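Local coordinates for protein putative citrate lyase, alfa subunit (Streptococcus mutans, PDB 2HJ0) that belongs to the citrate lyase alpha-subunit (CitF) family and folds around two large mixed beta-sheets flanked by helices, at residues A[414-419]-A[441-446]; A[50-55]-A[227-232]; A[132-137]-A[492-497]; A[31-36]-A[197-202]. All coordinates share one frame; numbering follows the deposited sequence.

Contact 1. Residues A[414-419]-A[441-446]; sequences SPLVRG and VVTEVG
L416 and E444 carry the polar side of this contact. E444 OE2 accepts from L416 N at 2.8 Å through its syn lone pair, with a bent N-H...O angle of 144°. A weak second bond joins L416 N to E444 OE1 at 3.4 Å. CG of E444 lies between its own backbone N and carbonyl carbon (chi1 74°), and the chain then bends at chi2. This curl brings the carboxylate onto the loop. Water 1 donates to E444 OE1 at 2.7 Å and accepts from V417 N. The backbones are tied directly by S414 N to V442 O (3.0 Å), next to the parallel strands 409-413 and 440-442. Within 441-446, T443 OG1 accepts from V445 N at 3.1 Å, an ST turn, and donates to G446 O. T443 N also bonds G446 O.

The apolar part is small. L416 CD2 meets V445 CG2 at 3.5 Å. Beyond it L416 packs on K476 and I480 of helix 470-481, while E444 touches K252 and I256 of helix 251-265.

One carboxylate therefore serves two successive backbone N-H groups, that of L416 directly and that of V417 through water.

Contact 2. Residues A[50-55]-A[227-232]; sequences SSIHEA and YIVVVD
V229 and I52 form the apolar centre of this contact. V229 points its side chain at the start of helix 52-58. V229 CG2 is anti to the backbone N, which carries the methyl to within 3.5 Å of S51 C. From the helix, I52 extends its CD1 to the strand. I52 CD1 lies 3.6 Å from V231 CG1 and 3.9 Å from V229 CG2. It thus bridges two valines that are two residues apart. M82 of helix 79-89 touches both I52 and V231 and adds to the same apolar cluster.

The polar bonds are local to 50-55 and shape the helix start. S51 is the N-cap, and its OG accepts a weak bond from E54 N at 3.4 Å. E54 OE2 takes two donors, S50 N at 3.1 Å and S50 OG at 3.0 Å. They reach it from opposite faces of the carboxylate plane. The bond from S50 N is almost straight, at 174°.

Strand 48-49 leads directly into this helix and lies parallel to strand 227-230. A capped helix start packed beside the neighbouring parallel strand suits an open alpha/beta sheet, consistent with the Rossmann-like clan of this family.

Contact 3. Residues A[132-137]-A[492-497]; sequences AAISEG and KIVALI
V494, the residue that meets I134, sits in a classic beta bulge: V494 and A495 both face V508 of the antiparallel neighbour 504-511. V494 has helix-like backbone angles, unlike its neighbours in the strand. Its side chain points at the end of helix 127-135. Polar ties lie next door, where the S135 backbone bonds V511 and K492 N bonds N510 OD1.

I134 turns CG2 toward the strand, and I134 CG2 lies 3.3 Å from V494 CG1. The two side chains meet at a slant. V494 CG2 is placed implausibly near I134 O in the model, so the placing of both atoms is doubtful. I134 also touches V143 of strand 143-145, the parallel neighbour of 493-498, and this sets the helix end against two strands.

Past the helix, G137 turns the chain with a positive phi of 92°. The aliphatic part of K492 lies alongside it, with K492 CE 3.9 Å and K492 CD 4.1 Å from G137 CA. The lysine chain bends only at its last torsion (chi4 51°). Its NZ makes a weak bond to E140 O.

Across the two segments the contact is therefore van der Waals in kind, methyl on methyl and methylene on bare backbone.

Contact 4. Residues A[31-36]-A[197-202]; sequences YKESSR and AKYADQ
The backbones come closest at R36 and D201, whose CA atoms are 4.9 Å apart, where 31-36 passes the end of helix 191-199. That helix leads into strand 202-207, the parallel neighbour of strand 164-169, in a beta-alpha-beta arrangement of the ten-stranded sheet.

E33 and Y199 make the hydrogen bond of the contact, with Y199 OH donating to E33 OE2 at 2.5 Å. The hydroxyl meets OE2 on the anti side, 31° out of the carboxylate plane. E33 is extended, with CG anti to the backbone N (chi1 178°), and crosses the tyrosine at about a right angle. The carboxylate and ring planes are 65° apart. S34 O lies at the ring edge, 3.9 Å from Y199 CD1.

The contact lies at the dimer interface. Salt bridges there run between the subunits: E33 OE1 pairs with R36 NE of the second subunit, and R36 NE with E33 OE1 of the second subunit. The methylenes of R36 run along the backbone carbonyls at and just past the helix end, with R36 CD 3.4 Å from K198 O and 3.6 Å from A200 O. D201 OD1 accepts a hydrogen bond from Q37 N and lies 3.2 Å from R36 CA.

In the fold
From the N terminus, 31-36 opens contact 4, 50-55 opens contact 2 and 132-137 opens contact 3. Contact 4 then closes at 197-202 and contact 2 at 227-232, so these three cross one another. Contact 3 closes only at 492-497, and contact 1, closed at 441-446, is nested in its long loop. Contacts 2 and 3 both reach the ten-stranded sheet, at centres 33 Å apart. Contact 4 lies at the helix entering its strand 202-207 and touches contact 2 where Y227 packs on Q202. Contact 1 belongs to the nine-stranded sheet, on the opposite side of the chain's centre from contacts 2 and 4. Contact 3 packs the end of helix 127-135 on strand 493-498, near the C-terminal edge of the ten-stranded sheet.

Contact 1. Residues A[414-419]-A[441-446]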
loop_
_atom_site.group_PDB
_atom_site.type_symbol
_atom_site.label_atom_id
_atom_site.label_comp_id
_atom_site.label_asym_id
_atom_site.label_seq_id
_atom_site.Cartn_x
_atom_site.Cartn_y
_atom_site.Cartn_z
ATOM N N SER A 414 -27.238 -25.448 0.422
ATOM C CA SER A 414 -27.682 -25.690 -0.950
ATOM C C SER A 414 -28.850 -26.676 -1.047
ATOM O O SER A 414 -28.876 -27.702 -0.358
ATOM C CB SER A 414 -26.540 -26.218 -1.807
ATOM O OG SER A 414 -27.070 -26.657 -3.042
ATOM N N PRO A 415 -29.821 -26.389 -1.934
ATOM C CA PRO A 415 -30.970 -27.285 -2.077
ATOM C C PRO A 415 -30.526 -28.721 -2.271
ATOM O O PRO A 415 -29.440 -28.991 -2.778
ATOM C CB PRO A 415 -31.708 -26.721 -3.284
ATOM C CG PRO A 415 -30.620 -26.087 -4.071
ATOM C CD PRO A 415 -29.798 -25.401 -3.022
ATOM N N LEU A 416 -31.373 -29.640 -1.831
ATOM C CA LEU A 416 -31.101 -31.055 -1.929
ATOM C C LEU A 416 -30.911 -31.457 -3.385
ATOM O O LEU A 416 -30.047 -32.268 -3.710
ATOM C CB LEU A 416 -32.262 -31.822 -1.314
ATOM C CG LEU A 416 -31.971 -33.235 -0.825
ATOM C CD1 LEU A 416 -30.858 -33.201 0.214
ATOM C CD2 LEU A 416 -33.244 -33.828 -0.228
ATOM N N VAL A 417 -31.718 -30.875 -4.265
ATOM C CA VAL A 417 -31.644 -31.175 -5.690
ATOM C C VAL A 417 -31.990 -29.948 -6.531
ATOM O O VAL A 417 -32.730 -29.072 -6.087
ATOM C CB VAL A 417 -32.615 -32.330 -6.042
ATOM C CG1 VAL A 417 -32.702 -32.506 -7.532
ATOM C CG2 VAL A 417 -32.142 -33.620 -5.402
ATOM N N ARG A 418 -31.418 -29.875 -7.729
ATOM C CA ARG A 418 -31.691 -28.783 -8.661
ATOM C C ARG A 418 -32.211 -29.436 -9.936
ATOM O O ARG A 418 -31.454 -30.055 -10.687
ATOM C CB ARG A 418 -30.425 -27.979 -8.972
ATOM C CG ARG A 418 -29.968 -27.050 -7.865
ATOM C CD ARG A 418 -28.944 -26.057 -8.387
ATOM N NE ARG A 418 -28.548 -25.107 -7.357
ATOM C CZ ARG A 418 -27.731 -25.389 -6.345
ATOM N NH1 ARG A 418 -27.208 -26.607 -6.223
ATOM N NH2 ARG A 418 -27.440 -24.449 -5.448
ATOM N N GLY A 419 -33.514 -29.318 -10.168
ATOM C CA GLY A 419 -34.094 -29.923 -11.349
ATOM C C GLY A 419 -33.920 -31.427 -11.289
ATOM O O GLY A 419 -34.449 -32.081 -10.394
ATOM N N VAL A 441 -23.367 -28.524 6.850
ATOM C CA VAL A 441 -24.065 -28.463 5.581
ATOM C C VAL A 441 -25.549 -28.224 5.882
ATOM O O VAL A 441 -26.118 -28.859 6.769
ATOM C CB VAL A 441 -23.874 -29.787 4.796
ATOM C CG1 VAL A 441 -24.817 -29.845 3.609
ATOM C CG2 VAL A 441 -22.445 -29.900 4.322
ATOM N N VAL A 442 -26.166 -27.292 5.159
ATOM C CA VAL A 442 -27.575 -26.975 5.368
ATOM C C VAL A 442 -28.395 -27.178 4.088
ATOM O O VAL A 442 -28.022 -26.690 3.022
ATOM C CB VAL A 442 -27.740 -25.511 5.842
ATOM C CG1 VAL A 442 -29.201 -25.206 6.134
ATOM C CG2 VAL A 442 -26.888 -25.269 7.076
ATOM N N THR A 443 -29.507 -27.904 4.210
ATOM C CA THR A 443 -30.406 -28.180 3.088
ATOM C C THR A 443 -31.841 -27.883 3.514
ATOM O O THR A 443 -32.067 -27.395 4.620
ATOM C CB THR A 443 -30.335 -29.650 2.668
ATOM O OG1 THR A 443 -30.909 -30.472 3.695
ATOM C CG2 THR A 443 -28.897 -30.065 2.447
ATOM N N GLU A 444 -32.818 -28.178 2.661
ATOM C CA GLU A 444 -34.201 -27.901 3.048
ATOM C C GLU A 444 -34.764 -29.041 3.890
ATOM O O GLU A 444 -35.861 -28.956 4.441
ATOM C CB GLU A 444 -35.078 -27.646 1.816
ATOM C CG GLU A 444 -35.443 -28.857 0.975
ATOM C CD GLU A 444 -34.327 -29.326 0.039
ATOM O OE1 GLU A 444 -34.645 -30.025 -0.943
ATOM O OE2 GLU A 444 -33.149 -29.010 0.278
ATOM N N VAL A 445 -33.970 -30.096 4.015
ATOM C CA VAL A 445 -34.361 -31.267 4.771
ATOM C C VAL A 445 -33.703 -31.271 6.143
ATOM O O VAL A 445 -34.081 -32.041 7.027
ATOM C CB VAL A 445 -33.977 -32.525 4.003
ATOM C CG1 VAL A 445 -34.424 -33.761 4.749
ATOM C CG2 VAL A 445 -34.623 -32.476 2.632
ATOM N N GLY A 446 -32.721 -30.395 6.323
ATOM C CA GLY A 446 -32.044 -30.326 7.597
ATOM C C GLY A 446 -30.574 -29.990 7.513
ATOM O O GLY A 446 -30.061 -29.595 6.469
HETATM O O HOH W 1 -34.160 -29.634 -3.586
#

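Contact 2. Residues A[50-55]-A[227-232]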
loop_
_atom_site.group_PDB
_atom_site.type_symbol
_atom_site.label_atom_id
_atom_site.label_comp_id
_atom_site.label_asym_id
_atom_site.label_seq_id
_atom_site.Cartn_x
_atom_site.Cartn_y
_atom_site.Cartn_z
ATOM N N SER A 50 -1.658 7.535 -25.936
ATOM C CA SER A 50 -2.827 7.794 -26.770
ATOM C C SER A 50 -3.782 6.624 -26.939
ATOM O O SER A 50 -4.997 6.815 -26.992
ATOM C CB SER A 50 -2.393 8.245 -28.156
ATOM O OG SER A 50 -1.722 7.190 -28.803
ATOM N N SER A 51 -3.244 5.413 -27.018
ATOM C CA SER A 51 -4.091 4.252 -27.234
ATOM C C SER A 51 -3.562 2.987 -26.589
ATOM O O SER A 51 -2.445 2.960 -26.084
ATOM C CB SER A 51 -4.202 4.004 -28.729
ATOM O OG SER A 51 -2.917 3.681 -29.254
ATOM N N ILE A 52 -4.360 1.925 -26.630
ATOM C CA ILE A 52 -3.917 0.659 -26.071
ATOM C C ILE A 52 -2.735 0.195 -26.903
ATOM O O ILE A 52 -1.811 -0.414 -26.378
ATOM C CB ILE A 52 -5.031 -0.416 -26.116
ATOM C CG1 ILE A 52 -5.762 -0.462 -24.772
ATOM C CG2 ILE A 52 -4.452 -1.779 -26.425
ATOM C CD1 ILE A 52 -6.650 0.703 -24.530
ATOM N N HIS A 53 -2.761 0.496 -28.201
ATOM C CA HIS A 53 -1.679 0.096 -29.103
ATOM C C HIS A 53 -0.323 0.586 -28.587
ATOM O O HIS A 53 0.570 -0.223 -28.335
ATOM C CB HIS A 53 -1.922 0.640 -30.525
ATOM C CG HIS A 53 -0.982 0.082 -31.555
ATOM N ND1 HIS A 53 -1.326 -0.960 -32.389
ATOM C CD2 HIS A 53 0.313 0.371 -31.833
ATOM C CE1 HIS A 53 -0.284 -1.292 -33.130
ATOM N NE2 HIS A 53 0.724 -0.500 -32.812
ATOM N N GLU A 54 -0.175 1.904 -28.432
ATOM C CA GLU A 54 1.076 2.493 -27.949
ATOM C C GLU A 54 1.450 1.941 -26.574
ATOM O O GLU A 54 2.625 1.847 -26.219
ATOM C CB GLU A 54 0.954 4.015 -27.870
ATOM C CG GLU A 54 2.256 4.736 -27.569
ATOM C CD GLU A 54 2.071 6.240 -27.389
ATOM O OE1 GLU A 54 3.089 6.950 -27.238
ATOM O OE2 GLU A 54 0.913 6.721 -27.391
ATOM N N ALA A 55 0.445 1.575 -25.795
ATOM C CA ALA A 55 0.714 1.030 -24.487
ATOM C C ALA A 55 1.455 -0.284 -24.663
ATOM O O ALA A 55 2.484 -0.509 -24.034
ATOM C CB ALA A 55 -0.593 0.798 -23.732
ATOM N N TYR A 227 2.053 3.457 -17.263
ATOM C CA TYR A 227 1.379 4.190 -18.326
ATOM C C TYR A 227 -0.123 4.289 -18.102
ATOM O O TYR A 227 -0.738 3.418 -17.474
ATOM C CB TYR A 227 1.649 3.503 -19.668
ATOM C CG TYR A 227 3.102 3.509 -20.083
ATOM C CD1 TYR A 227 3.742 4.698 -20.411
ATOM C CD2 TYR A 227 3.836 2.326 -20.169
ATOM C CE1 TYR A 227 5.081 4.716 -20.823
ATOM C CE2 TYR A 227 5.187 2.332 -20.583
ATOM C CZ TYR A 227 5.795 3.538 -20.910
ATOM O OH TYR A 227 7.098 3.579 -21.337
ATOM N N ILE A 228 -0.702 5.369 -18.610
ATOM C CA ILE A 228 -2.127 5.583 -18.494
ATOM C C ILE A 228 -2.688 5.829 -19.878
ATOM O O ILE A 228 -2.144 6.620 -20.645
ATOM C CB ILE A 228 -2.470 6.793 -17.624
ATOM C CG1 ILE A 228 -1.932 6.600 -16.209
ATOM C CG2 ILE A 228 -3.968 6.970 -17.580
ATOM C CD1 ILE A 228 -0.463 6.903 -16.056
ATOM N N VAL A 229 -3.761 5.127 -20.208
ATOM C CA VAL A 229 -4.383 5.298 -21.499
ATOM C C VAL A 229 -5.854 5.575 -21.287
ATOM O O VAL A 229 -6.523 4.895 -20.509
ATOM C CB VAL A 229 -4.215 4.046 -22.374
ATOM C CG1 VAL A 229 -4.645 2.828 -21.598
ATOM C CG2 VAL A 229 -5.043 4.179 -23.642
ATOM N N VAL A 230 -6.356 6.585 -21.979
ATOM C CA VAL A 230 -7.752 6.953 -21.872
ATOM C C VAL A 230 -8.549 6.400 -23.044
ATOM O O VAL A 230 -8.103 6.481 -24.177
ATOM C CB VAL A 230 -7.896 8.477 -21.865
ATOM C CG1 VAL A 230 -9.360 8.847 -21.941
ATOM C CG2 VAL A 230 -7.267 9.055 -20.602
ATOM N N VAL A 231 -9.722 5.841 -22.772
ATOM C CA VAL A 231 -10.574 5.307 -23.836
ATOM C C VAL A 231 -12.014 5.785 -23.648
ATOM O O VAL A 231 -12.364 6.309 -22.591
ATOM C CB VAL A 231 -10.565 3.765 -23.859
ATOM C CG1 VAL A 231 -9.199 3.270 -24.291
ATOM C CG2 VAL A 231 -10.926 3.217 -22.480
ATOM N N ASP A 232 -12.849 5.599 -24.666
ATOM C CA ASP A 232 -14.240 6.034 -24.584
ATOM C C ASP A 232 -15.023 5.314 -23.483
ATOM O O ASP A 232 -15.842 5.934 -22.802
ATOM C CB ASP A 232 -14.942 5.851 -25.939
ATOM C CG ASP A 232 -16.350 6.451 -25.957
ATOM O OD1 ASP A 232 -16.482 7.685 -25.728
ATOM O OD2 ASP A 232 -17.324 5.691 -26.199
#

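Contact 3. Residues A[132-137]-A[492-497]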
loop_
_atom_site.group_PDB
_atom_site.type_symbol
_atom_site.label_atom_id
_atom_site.label_comp_id
_atom_site.label_asym_id
_atom_site.label_seq_id
_atom_site.Cartn_x
_atom_site.Cartn_y
_atom_site.Cartn_z
ATOM N N ALA A 132 -16.686 -23.615 -21.467
ATOM C CA ALA A 132 -17.201 -24.619 -22.402
ATOM C C ALA A 132 -16.099 -24.955 -23.387
ATOM O O ALA A 132 -15.750 -26.117 -23.567
ATOM C CB ALA A 132 -18.407 -24.076 -23.149
ATOM N N ALA A 133 -15.555 -23.925 -24.024
ATOM C CA ALA A 133 -14.468 -24.120 -24.971
ATOM C C ALA A 133 -13.336 -24.930 -24.316
ATOM O O ALA A 133 -12.993 -26.019 -24.783
ATOM C CB ALA A 133 -13.945 -22.779 -25.454
ATOM N N ILE A 134 -12.762 -24.410 -23.234
ATOM C CA ILE A 134 -11.677 -25.107 -22.552
ATOM C C ILE A 134 -11.982 -26.566 -22.233
ATOM O O ILE A 134 -11.098 -27.422 -22.268
ATOM C CB ILE A 134 -11.308 -24.405 -21.253
ATOM C CG1 ILE A 134 -10.667 -23.066 -21.577
ATOM C CG2 ILE A 134 -10.358 -25.270 -20.447
ATOM C CD1 ILE A 134 -9.371 -23.192 -22.330
ATOM N N SER A 135 -13.243 -26.846 -21.945
ATOM C CA SER A 135 -13.660 -28.191 -21.600
ATOM C C SER A 135 -13.670 -29.129 -22.807
ATOM O O SER A 135 -13.684 -30.346 -22.649
ATOM C CB SER A 135 -15.049 -28.137 -20.959
ATOM O OG SER A 135 -15.156 -29.034 -19.869
ATOM N N GLU A 136 -13.666 -28.567 -24.013
ATOM C CA GLU A 136 -13.677 -29.390 -25.206
ATOM C C GLU A 136 -12.281 -29.585 -25.782
ATOM O O GLU A 136 -12.122 -30.142 -26.865
ATOM C CB GLU A 136 -14.607 -28.802 -26.269
ATOM C CG GLU A 136 -14.021 -27.675 -27.084
ATOM C CD GLU A 136 -14.890 -27.320 -28.297
ATOM O OE1 GLU A 136 -16.074 -26.940 -28.105
ATOM O OE2 GLU A 136 -14.386 -27.423 -29.446
ATOM N N GLY A 137 -11.272 -29.105 -25.066
ATOM C CA GLY A 137 -9.903 -29.285 -25.520
ATOM C C GLY A 137 -9.279 -28.197 -26.369
ATOM O O GLY A 137 -8.232 -28.416 -26.958
ATOM N N LYS A 492 -7.657 -36.042 -22.092
ATOM C CA LYS A 492 -6.894 -34.811 -22.011
ATOM C C LYS A 492 -7.206 -34.029 -20.748
ATOM O O LYS A 492 -8.368 -33.828 -20.404
ATOM C CB LYS A 492 -7.167 -33.921 -23.226
ATOM C CG LYS A 492 -6.465 -32.572 -23.137
ATOM C CD LYS A 492 -6.792 -31.663 -24.307
ATOM C CE LYS A 492 -6.476 -30.212 -23.959
ATOM N NZ LYS A 492 -5.095 -30.039 -23.419
ATOM N N ILE A 493 -6.159 -33.591 -20.060
ATOM C CA ILE A 493 -6.335 -32.807 -18.855
ATOM C C ILE A 493 -6.592 -31.363 -19.274
ATOM O O ILE A 493 -5.666 -30.626 -19.620
ATOM C CB ILE A 493 -5.094 -32.852 -17.973
ATOM C CG1 ILE A 493 -4.712 -34.304 -17.688
ATOM C CG2 ILE A 493 -5.359 -32.089 -16.695
ATOM C CD1 ILE A 493 -5.767 -35.091 -16.949
ATOM N N VAL A 494 -7.859 -30.975 -19.257
ATOM C CA VAL A 494 -8.288 -29.637 -19.637
ATOM C C VAL A 494 -7.800 -28.523 -18.705
ATOM O O VAL A 494 -7.586 -27.387 -19.141
ATOM C CB VAL A 494 -9.824 -29.605 -19.722
ATOM C CG1 VAL A 494 -10.368 -28.280 -19.215
ATOM C CG2 VAL A 494 -10.244 -29.843 -21.158
ATOM N N ALA A 495 -7.619 -28.852 -17.428
ATOM C CA ALA A 495 -7.169 -27.878 -16.437
ATOM C C ALA A 495 -6.719 -28.520 -15.120
ATOM O O ALA A 495 -7.150 -29.610 -14.762
ATOM C CB ALA A 495 -8.295 -26.888 -16.164
ATOM N N LEU A 496 -5.850 -27.830 -14.400
ATOM C CA LEU A 496 -5.384 -28.312 -13.116
ATOM C C LEU A 496 -5.998 -27.431 -12.017
ATOM O O LEU A 496 -6.120 -26.211 -12.179
ATOM C CB LEU A 496 -3.855 -28.228 -13.060
ATOM C CG LEU A 496 -3.066 -28.943 -14.187
ATOM C CD1 LEU A 496 -1.572 -28.696 -14.024
ATOM C CD2 LEU A 496 -3.351 -30.440 -14.160
ATOM N N ILE A 497 -6.417 -28.026 -10.909
ATOM C CA ILE A 497 -6.955 -27.207 -9.824
ATOM C C ILE A 497 -5.889 -27.155 -8.739
ATOM O O ILE A 497 -5.574 -28.166 -8.111
ATOM C CB ILE A 497 -8.289 -27.785 -9.228
ATOM C CG1 ILE A 497 -9.477 -27.451 -10.145
ATOM C CG2 ILE A 497 -8.576 -27.158 -7.876
ATOM C CD1 ILE A 497 -9.366 -28.012 -11.546
#

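Contact 4. Residues A[31-36]-A[197-202]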
loop_
_atom_site.group_PDB
_atom_site.type_symbol
_atom_site.label_atom_id
_atom_site.label_comp_id
_atom_site.label_asym_id
_atom_site.label_seq_id
_atom_site.Cartn_x
_atom_site.Cartn_y
_atom_site.Cartn_z
ATOM N N TYR A 31 9.623 -17.287 3.183
ATOM C CA TYR A 31 9.922 -17.204 1.754
ATOM C C TYR A 31 10.353 -15.795 1.352
ATOM O O TYR A 31 10.107 -14.835 2.075
ATOM C CB TYR A 31 8.694 -17.608 0.941
ATOM C CG TYR A 31 7.548 -16.629 1.027
ATOM C CD1 TYR A 31 7.511 -15.496 0.224
ATOM C CD2 TYR A 31 6.512 -16.827 1.930
ATOM C CE1 TYR A 31 6.466 -14.585 0.317
ATOM C CE2 TYR A 31 5.464 -15.927 2.033
ATOM C CZ TYR A 31 5.441 -14.805 1.227
ATOM O OH TYR A 31 4.397 -13.915 1.333
ATOM N N LYS A 32 10.994 -15.687 0.195
ATOM C CA LYS A 32 11.438 -14.404 -0.322
ATOM C C LYS A 32 10.338 -13.852 -1.212
ATOM O O LYS A 32 10.053 -14.401 -2.282
ATOM C CB LYS A 32 12.713 -14.570 -1.141
ATOM C CG LYS A 32 13.968 -14.115 -0.440
ATOM C CD LYS A 32 14.262 -12.642 -0.701
ATOM C CE LYS A 32 14.654 -12.392 -2.157
ATOM N NZ LYS A 32 13.540 -12.636 -3.128
ATOM N N GLU A 33 9.706 -12.777 -0.759
ATOM C CA GLU A 33 8.639 -12.152 -1.516
ATOM C C GLU A 33 9.139 -11.779 -2.901
ATOM O O GLU A 33 10.329 -11.529 -3.112
ATOM C CB GLU A 33 8.141 -10.904 -0.788
ATOM C CG GLU A 33 7.053 -10.136 -1.525
ATOM C CD GLU A 33 6.633 -8.875 -0.791
ATOM O OE1 GLU A 33 7.516 -8.059 -0.441
ATOM O OE2 GLU A 33 5.421 -8.698 -0.567
ATOM N N SER A 34 8.220 -11.755 -3.851
ATOM C CA SER A 34 8.545 -11.403 -5.225
ATOM C C SER A 34 8.959 -9.928 -5.322
ATOM O O SER A 34 8.431 -9.086 -4.605
ATOM C CB SER A 34 7.310 -11.675 -6.091
ATOM O OG SER A 34 7.429 -11.124 -7.391
ATOM N N SER A 35 9.921 -9.620 -6.181
ATOM C CA SER A 35 10.338 -8.229 -6.386
ATOM C C SER A 35 10.144 -7.952 -7.884
ATOM O O SER A 35 10.291 -8.852 -8.716
ATOM C CB SER A 35 11.806 -8.009 -5.990
ATOM O OG SER A 35 12.687 -8.726 -6.843
ATOM N N ARG A 36 9.831 -6.707 -8.223
ATOM C CA ARG A 36 9.581 -6.330 -9.603
ATOM C C ARG A 36 10.723 -5.544 -10.230
ATOM O O ARG A 36 11.583 -5.024 -9.527
ATOM C CB ARG A 36 8.284 -5.511 -9.667
ATOM C CG ARG A 36 8.273 -4.379 -8.675
ATOM C CD ARG A 36 6.898 -3.784 -8.414
ATOM N NE ARG A 36 7.036 -2.741 -7.390
ATOM C CZ ARG A 36 6.526 -1.516 -7.471
ATOM N NH1 ARG A 36 6.731 -0.653 -6.481
ATOM N NH2 ARG A 36 5.813 -1.157 -8.532
ATOM N N ALA A 197 -0.932 -4.485 -9.514
ATOM C CA ALA A 197 -0.120 -3.286 -9.633
ATOM C C ALA A 197 1.013 -3.240 -8.642
ATOM O O ALA A 197 1.938 -2.447 -8.785
ATOM C CB ALA A 197 -0.991 -2.057 -9.471
ATOM N N LYS A 198 0.942 -4.090 -7.636
ATOM C CA LYS A 198 1.965 -4.119 -6.607
ATOM C C LYS A 198 3.123 -5.064 -6.940
ATOM O O LYS A 198 4.264 -4.803 -6.577
ATOM C CB LYS A 198 1.297 -4.508 -5.293
ATOM C CG LYS A 198 2.191 -4.591 -4.086
ATOM C CD LYS A 198 1.333 -4.779 -2.821
ATOM C CE LYS A 198 0.294 -3.634 -2.675
ATOM N NZ LYS A 198 -0.627 -3.744 -1.493
ATOM N N TYR A 199 2.839 -6.145 -7.655
ATOM C CA TYR A 199 3.882 -7.096 -7.992
ATOM C C TYR A 199 4.290 -7.177 -9.461
ATOM O O TYR A 199 5.327 -7.742 -9.784
ATOM C CB TYR A 199 3.462 -8.475 -7.512
ATOM C CG TYR A 199 3.422 -8.576 -6.023
ATOM C CD1 TYR A 199 4.600 -8.708 -5.279
ATOM C CD2 TYR A 199 2.209 -8.523 -5.345
ATOM C CE1 TYR A 199 4.561 -8.785 -3.879
ATOM C CE2 TYR A 199 2.151 -8.596 -3.959
ATOM C CZ TYR A 199 3.326 -8.727 -3.227
ATOM O OH TYR A 199 3.269 -8.799 -1.854
ATOM N N ALA A 200 3.473 -6.626 -10.347
ATOM C CA ALA A 200 3.765 -6.663 -11.773
ATOM C C ALA A 200 4.958 -5.773 -12.108
ATOM O O ALA A 200 5.218 -4.775 -11.423
ATOM C CB ALA A 200 2.533 -6.215 -12.573
ATOM N N ASP A 201 5.691 -6.139 -13.158
ATOM C CA ASP A 201 6.839 -5.342 -13.567
ATOM C C ASP A 201 6.385 -4.014 -14.159
ATOM O O ASP A 201 6.840 -2.949 -13.750
ATOM C CB ASP A 201 7.690 -6.103 -14.579
ATOM C CG ASP A 201 8.614 -7.092 -13.914
ATOM O OD1 ASP A 201 8.818 -6.987 -12.681
ATOM O OD2 ASP A 201 9.152 -7.974 -14.620
ATOM N N GLN A 202 5.489 -4.097 -15.131
ATOM C CA GLN A 202 4.947 -2.916 -15.750
ATOM C C GLN A 202 3.426 -2.923 -15.606
ATOM O O GLN A 202 2.765 -3.952 -15.813
ATOM C CB GLN A 202 5.355 -2.852 -17.217
ATOM C CG GLN A 202 6.659 -2.142 -17.408
ATOM C CD GLN A 202 6.905 -1.805 -18.832
ATOM O OE1 GLN A 202 7.062 -2.686 -19.667
ATOM N NE2 GLN A 202 6.941 -0.517 -19.134
#